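Local coordinates for methyltransferase small domain-containing protein (PDB 1NE2), which is of unknown function but probably acts as a transferase, perhaps an S-adenosylmethionine-dependent methyltransferase, at residues Ser139-Ser144 / Asp163-Glu168; Lys149-Leu154 / Val191-Arg196. All blocks are in the same frame, centred on the assembly; numbering follows the deposited sequence.

Interaction 1 of 2, residues Ser139-Ser144 / Asp163-Glu168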
loop_
_atom_site.group_PDB
_atom_site.type_symbol
_atom_site.label_atom_id
_atom_site.label_comp_id
_atom_site.label_asym_id
_atom_site.label_seq_id
_atom_site.Cartn_x
_atom_site.Cartn_y
_atom_site.Cartn_z
ATOM N N SER B 139 1.294 -1.813 -10.455
ATOM C CA SER B 139 1.307 -3.136 -9.841
ATOM C C SER B 139 1.796 -4.315 -10.668
ATOM O O SER B 139 1.796 -4.282 -11.897
ATOM C CB SER B 139 -0.101 -3.449 -9.332
ATOM O OG SER B 139 -0.614 -2.370 -8.569
HETATM N N MSE B 140 2.188 -5.372 -9.962
HETATM C CA MSE B 140 2.678 -6.594 -10.588
HETATM C C MSE B 140 1.532 -7.484 -11.062
HETATM O O MSE B 140 1.620 -8.112 -12.124
HETATM C CB MSE B 140 3.558 -7.361 -9.601
HETATM C CG MSE B 140 4.058 -8.689 -10.136
HETATM SE SE MSE B 140 5.667 -9.291 -9.255
HETATM C CE MSE B 140 4.896 -10.222 -7.764
ATOM N N TRP B 141 0.459 -7.532 -10.275
ATOM C CA TRP B 141 -0.708 -8.351 -10.607
ATOM C C TRP B 141 -1.922 -7.445 -10.771
ATOM O O TRP B 141 -2.282 -6.702 -9.863
ATOM C CB TRP B 141 -0.953 -9.383 -9.511
ATOM C CG TRP B 141 0.234 -10.271 -9.281
ATOM C CD1 TRP B 141 1.288 -10.041 -8.436
ATOM C CD2 TRP B 141 0.516 -11.500 -9.951
ATOM N NE1 TRP B 141 2.206 -11.056 -8.544
ATOM C CE2 TRP B 141 1.758 -11.964 -9.468
ATOM C CE3 TRP B 141 -0.163 -12.255 -10.920
ATOM C CZ2 TRP B 141 2.340 -13.158 -9.918
ATOM C CZ3 TRP B 141 0.415 -13.443 -11.368
ATOM C CH2 TRP B 141 1.655 -13.881 -10.864
ATOM N N ILE B 142 -2.553 -7.524 -11.935
ATOM C CA ILE B 142 -3.681 -6.667 -12.272
ATOM C C ILE B 142 -4.964 -7.453 -12.542
ATOM O O ILE B 142 -4.976 -8.391 -13.345
ATOM C CB ILE B 142 -3.290 -5.814 -13.512
ATOM C CG1 ILE B 142 -2.110 -4.901 -13.131
ATOM C CG2 ILE B 142 -4.481 -5.015 -14.012
ATOM C CD1 ILE B 142 -1.302 -4.373 -14.300
ATOM N N TYR B 143 -6.043 -7.053 -11.877
ATOM C CA TYR B 143 -7.341 -7.719 -12.012
ATOM C C TYR B 143 -8.441 -6.721 -12.338
ATOM O O TYR B 143 -8.441 -5.598 -11.835
ATOM C CB TYR B 143 -7.705 -8.428 -10.707
ATOM C CG TYR B 143 -6.798 -9.579 -10.349
ATOM C CD1 TYR B 143 -7.086 -10.872 -10.783
ATOM C CD2 TYR B 143 -5.657 -9.380 -9.566
ATOM C CE1 TYR B 143 -6.262 -11.952 -10.440
ATOM C CE2 TYR B 143 -4.827 -10.450 -9.218
ATOM C CZ TYR B 143 -5.141 -11.731 -9.655
ATOM O OH TYR B 143 -4.353 -12.798 -9.278
ATOM N N SER B 144 -9.389 -7.148 -13.165
ATOM C CA SER B 144 -10.506 -6.292 -13.560
ATOM C C SER B 144 -11.764 -7.118 -13.736
ATOM O O SER B 144 -11.714 -8.247 -14.231
ATOM C CB SER B 144 -10.199 -5.584 -14.888
ATOM O OG SER B 144 -11.310 -4.808 -15.330
ATOM N N ASP B 163 0.921 -10.865 -19.071
ATOM C CA ASP B 163 0.438 -12.197 -19.388
ATOM C C ASP B 163 -0.969 -12.364 -18.830
ATOM O O ASP B 163 -1.173 -12.304 -17.613
ATOM C CB ASP B 163 1.366 -13.253 -18.785
ATOM C CG ASP B 163 2.772 -13.182 -19.355
ATOM O OD1 ASP B 163 2.925 -13.391 -20.576
ATOM O OD2 ASP B 163 3.721 -12.914 -18.586
ATOM N N VAL B 164 -1.940 -12.549 -19.718
ATOM C CA VAL B 164 -3.324 -12.735 -19.288
ATOM C C VAL B 164 -3.506 -14.193 -18.886
ATOM O O VAL B 164 -3.538 -15.079 -19.739
ATOM C CB VAL B 164 -4.330 -12.399 -20.419
ATOM C CG1 VAL B 164 -5.762 -12.653 -19.941
ATOM C CG2 VAL B 164 -4.174 -10.952 -20.847
ATOM N N PHE B 165 -3.611 -14.452 -17.587
ATOM C CA PHE B 165 -3.787 -15.823 -17.134
ATOM C C PHE B 165 -5.248 -16.127 -16.825
ATOM O O PHE B 165 -5.612 -17.279 -16.604
ATOM C CB PHE B 165 -2.885 -16.108 -15.929
ATOM C CG PHE B 165 -3.121 -15.207 -14.763
ATOM C CD1 PHE B 165 -4.126 -15.487 -13.847
ATOM C CD2 PHE B 165 -2.321 -14.082 -14.567
ATOM C CE1 PHE B 165 -4.333 -14.668 -12.747
ATOM C CE2 PHE B 165 -2.520 -13.253 -13.470
ATOM C CZ PHE B 165 -3.533 -13.550 -12.556
ATOM N N ARG B 166 -6.086 -15.092 -16.822
ATOM C CA ARG B 166 -7.511 -15.279 -16.591
ATOM C C ARG B 166 -8.372 -14.339 -17.427
ATOM O O ARG B 166 -8.128 -13.132 -17.483
ATOM C CB ARG B 166 -7.868 -15.096 -15.104
ATOM C CG ARG B 166 -9.372 -15.250 -14.814
ATOM C CD ARG B 166 -9.653 -15.361 -13.315
ATOM N NE ARG B 166 -8.866 -16.445 -12.738
ATOM C CZ ARG B 166 -8.065 -16.318 -11.684
ATOM N NH1 ARG B 166 -7.949 -15.146 -11.074
ATOM N NH2 ARG B 166 -7.344 -17.354 -11.266
ATOM N N GLU B 167 -9.349 -14.928 -18.117
ATOM C CA GLU B 167 -10.332 -14.197 -18.915
ATOM C C GLU B 167 -11.539 -15.089 -18.748
ATOM O O GLU B 167 -11.780 -16.006 -19.536
ATOM C CB GLU B 167 -9.963 -14.104 -20.392
ATOM C CG GLU B 167 -10.905 -13.154 -21.111
ATOM C CD GLU B 167 -10.624 -13.025 -22.590
ATOM O OE1 GLU B 167 -9.476 -13.270 -23.008
ATOM O OE2 GLU B 167 -11.557 -12.655 -23.330
ATOM N N GLU B 168 -12.289 -14.810 -17.692
ATOM C CA GLU B 168 -13.430 -15.616 -17.320
ATOM C C GLU B 168 -14.791 -14.965 -17.491
ATOM O O GLU B 168 -15.001 -13.814 -17.106
ATOM C CB GLU B 168 -13.238 -16.041 -15.866
ATOM C CG GLU B 168 -14.343 -16.898 -15.297
ATOM C CD GLU B 168 -14.135 -17.165 -13.826
ATOM O OE1 GLU B 168 -13.082 -16.756 -13.291
ATOM O OE2 GLU B 168 -15.016 -17.785 -13.203
#
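Phe-165 brings its ring up to Trp-141 and Tyr-143, forming an aromatic cluster on one face of the sheet. The strand order 3-2-1-4-5-7-6 is that of a class I methyltransferase, and strands 142-147 and 162-173 are next-but-one neighbours in it, with the antiparallel strand 187-197 running between them. A classic beta bulge, in which Phe-165 and Arg-166 both face Gly-194, explains why the CB atoms of two consecutive residues point toward segment 139-144. From CB, the Phe-165 side chain leaves with CG lodged between the backbone N and the carbonyl carbon (chi1 58°), which sends the ring across the gap. On one branch, CE2 arrives near the plane of the indole, at its benzo edge, 3.6 Å from Trp-141 CE3. The two ring planes stand 69° apart, so the pair is oblique. On the other branch, Phe-165 CE1 lies over one face of the Arg-166 guanidinium, offset toward its rim. Phe-165 CE1 is also 3.9 Å from Gly-194 CA, where a CB would probably collide with the ring. The tip, CZ, meets the phenol: it is 3.5 Å from Tyr-143 OH, which sits at the edge of the Phe-165 ring near its plane, and 3.8 Å from Tyr-143 CZ. That hydroxyl is hydrogen-bonded to Asp-47 OD2, and the same carboxylate oxygen takes a salt bridge from Arg-166 NH1, so one acceptor from a neighbouring loop ties both strands. The guanidinium and phenol planes are only 18° apart, yet they do not stack: Arg-166 NH1 comes in at the edge of the ring, 3.7 Å from Tyr-143 CE1.

Interaction 2 of 2, residues Lys149-Leu154 / Val191-Arg196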
loop_
_atom_site.group_PDB
_atom_site.type_symbol
_atom_site.label_atom_id
_atom_site.label_comp_id
_atom_site.label_asym_id
_atom_site.label_seq_id
_atom_site.Cartn_x
_atom_site.Cartn_y
_atom_site.Cartn_z
ATOM N N LYS B 149 -18.506 -6.265 -22.900
ATOM C CA LYS B 149 -18.426 -5.550 -24.171
ATOM C C LYS B 149 -17.036 -4.965 -24.402
ATOM O O LYS B 149 -16.665 -4.664 -25.535
ATOM C CB LYS B 149 -19.466 -4.428 -24.231
ATOM C CG LYS B 149 -20.909 -4.907 -24.272
ATOM C CD LYS B 149 -21.849 -3.796 -24.731
ATOM C CE LYS B 149 -21.734 -2.560 -23.852
ATOM N NZ LYS B 149 -22.595 -1.443 -24.333
ATOM N N ALA B 150 -16.270 -4.798 -23.329
ATOM C CA ALA B 150 -14.919 -4.252 -23.442
ATOM C C ALA B 150 -13.893 -5.383 -23.510
ATOM O O ALA B 150 -12.686 -5.143 -23.536
ATOM C CB ALA B 150 -14.623 -3.350 -22.251
ATOM N N ARG B 151 -14.395 -6.613 -23.553
ATOM C CA ARG B 151 -13.566 -7.815 -23.588
ATOM C C ARG B 151 -12.437 -7.806 -24.620
ATOM O O ARG B 151 -11.272 -8.023 -24.279
ATOM C CB ARG B 151 -14.461 -9.034 -23.822
ATOM C CG ARG B 151 -13.840 -10.351 -23.422
ATOM C CD ARG B 151 -14.852 -11.478 -23.531
ATOM N NE ARG B 151 -14.372 -12.693 -22.880
ATOM C CZ ARG B 151 -15.057 -13.829 -22.815
ATOM N NH1 ARG B 151 -16.260 -13.914 -23.369
ATOM N NH2 ARG B 151 -14.543 -14.879 -22.189
ATOM N N ASP B 152 -12.781 -7.568 -25.882
ATOM C CA ASP B 152 -11.784 -7.556 -26.947
ATOM C C ASP B 152 -10.715 -6.495 -26.715
ATOM O O ASP B 152 -9.518 -6.780 -26.793
ATOM C CB ASP B 152 -12.456 -7.322 -28.301
ATOM C CG ASP B 152 -13.437 -8.422 -28.665
ATOM O OD1 ASP B 152 -13.034 -9.604 -28.668
ATOM O OD2 ASP B 152 -14.610 -8.102 -28.952
ATOM N N PHE B 153 -11.155 -5.275 -26.430
ATOM C CA PHE B 153 -10.239 -4.170 -26.183
ATOM C C PHE B 153 -9.329 -4.468 -24.991
ATOM O O PHE B 153 -8.116 -4.287 -25.066
ATOM C CB PHE B 153 -11.021 -2.885 -25.911
ATOM C CG PHE B 153 -10.157 -1.713 -25.530
ATOM C CD1 PHE B 153 -9.260 -1.166 -26.442
ATOM C CD2 PHE B 153 -10.243 -1.154 -24.258
ATOM C CE1 PHE B 153 -8.462 -0.077 -26.095
ATOM C CE2 PHE B 153 -9.449 -0.067 -23.899
ATOM C CZ PHE B 153 -8.557 0.473 -24.819
ATOM N N LEU B 154 -9.921 -4.923 -23.894
ATOM C CA LEU B 154 -9.143 -5.222 -22.697
ATOM C C LEU B 154 -8.128 -6.336 -22.904
ATOM O O LEU B 154 -6.978 -6.207 -22.492
ATOM C CB LEU B 154 -10.076 -5.561 -21.532
ATOM C CG LEU B 154 -10.890 -4.373 -21.015
ATOM C CD1 LEU B 154 -11.777 -4.825 -19.868
ATOM C CD2 LEU B 154 -9.951 -3.259 -20.553
ATOM N N VAL B 191 -16.941 -9.915 -17.555
ATOM C CA VAL B 191 -15.679 -10.607 -17.746
ATOM C C VAL B 191 -14.686 -10.279 -16.642
ATOM O O VAL B 191 -14.581 -9.134 -16.199
ATOM C CB VAL B 191 -15.046 -10.255 -19.121
ATOM C CG1 VAL B 191 -14.696 -8.775 -19.184
ATOM C CG2 VAL B 191 -13.808 -11.109 -19.355
ATOM N N ILE B 192 -13.977 -11.311 -16.198
ATOM C CA ILE B 192 -12.954 -11.185 -15.173
ATOM C C ILE B 192 -11.599 -11.402 -15.828
ATOM O O ILE B 192 -11.383 -12.418 -16.495
ATOM C CB ILE B 192 -13.123 -12.247 -14.061
ATOM C CG1 ILE B 192 -14.361 -11.934 -13.214
ATOM C CG2 ILE B 192 -11.864 -12.290 -13.180
ATOM C CD1 ILE B 192 -14.665 -13.003 -12.170
ATOM N N PHE B 193 -10.701 -10.439 -15.641
ATOM C CA PHE B 193 -9.346 -10.511 -16.182
ATOM C C PHE B 193 -8.342 -10.588 -15.044
ATOM O O PHE B 193 -8.504 -9.915 -14.031
ATOM C CB PHE B 193 -9.027 -9.265 -17.018
ATOM C CG PHE B 193 -9.491 -9.352 -18.438
ATOM C CD1 PHE B 193 -8.878 -10.227 -19.328
ATOM C CD2 PHE B 193 -10.553 -8.570 -18.887
ATOM C CE1 PHE B 193 -9.318 -10.323 -20.653
ATOM C CE2 PHE B 193 -10.998 -8.659 -20.211
ATOM C CZ PHE B 193 -10.378 -9.537 -21.089
ATOM N N GLY B 194 -7.324 -11.425 -15.228
ATOM C CA GLY B 194 -6.240 -11.573 -14.272
ATOM C C GLY B 194 -5.008 -11.475 -15.150
ATOM O O GLY B 194 -4.873 -12.259 -16.094
ATOM N N VAL B 195 -4.123 -10.523 -14.862
ATOM C CA VAL B 195 -2.929 -10.312 -15.687
ATOM C C VAL B 195 -1.642 -10.150 -14.878
ATOM O O VAL B 195 -1.640 -9.511 -13.819
ATOM C CB VAL B 195 -3.087 -9.031 -16.556
ATOM C CG1 VAL B 195 -2.033 -9.011 -17.657
ATOM C CG2 VAL B 195 -4.493 -8.952 -17.140
ATOM N N ARG B 196 -0.551 -10.740 -15.367
ATOM C CA ARG B 196 0.744 -10.595 -14.702
ATOM C C ARG B 196 1.524 -9.539 -15.482
ATOM O O ARG B 196 1.791 -9.709 -16.670
ATOM C CB ARG B 196 1.518 -11.915 -14.706
ATOM C CG ARG B 196 2.918 -11.811 -14.111
ATOM C CD ARG B 196 2.876 -11.303 -12.676
ATOM N NE ARG B 196 4.176 -11.410 -12.011
ATOM C CZ ARG B 196 5.224 -10.631 -12.268
ATOM N NH1 ARG B 196 5.136 -9.670 -13.176
ATOM N NH2 ARG B 196 6.366 -10.823 -11.622
#
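Leu-154 and Phe-193 meet at a slant. Leu-154 CB comes within 3.5 Å of Phe-193 CE2, and CD1 follows at 3.9 Å from the same ring atom, so the leucine lies along one flank of the phenyl group, with the two side chains at an oblique angle. The backbone supplies a second neighbour from another direction: Arg-151 O sits near the ring plane, at its edge, 3.6 Å from Phe-193 CZ. A carbonyl oxygen placed there faces the slightly positive rim of the ring. These contacts pack helix 151-161 on the sheet. The helix is the connection of a beta-alpha-beta crossover from strand 142-147 to strand 162-173, which run parallel with strand 187-197 set antiparallel between them, and Phe-193 points from that middle strand toward the helix. Phe-158, one turn beyond Leu-154, adds an edge-to-face ring contact. An alanine at Phe-193 would remove the whole phenyl group and is likely to leave a gap beneath Leu-154 and cost Phe-158 this edge-to-face contact. Arg-151 reaches Val-191 differently. Its CG is anti to the backbone N (chi1 -160°) and the chain stays extended as far as NE, which carries the aliphatic part obliquely past the valine: Val-191 CG2 is 4.1 Å from Arg-151 CG and 3.9 Å from Arg-151 NE. The charged end is engaged beyond the two segments, NE in a salt bridge with Glu-167 OE2 and NH1 in another with Glu-189 OE2.

How the interactions relate
The two contacts, with centres 8 Å apart, lie on opposite faces of the same three strands. In strand 187-197, Val-191 and Phe-193 point to the helix of interaction 2, while the cluster of interaction 1 lies against the backbone of Gly-194 on the opposite face. Backbone pairing joins them: Val-195 N lies 2.8 Å from Ile-142 O, and Phe-193 N lies 2.8 Å from Ser-144 O, both probable hydrogen bonds. Glu-167, which follows the bulge, crosses to the helix side, its CG 3.3 Å from Phe-193 CE1. Neither contact holds a ligand; as in related methyltransferases, a cofactor would probably bind at the carboxyl ends of strands in the other half of the sheet, beginning with 54-58 and 76-81.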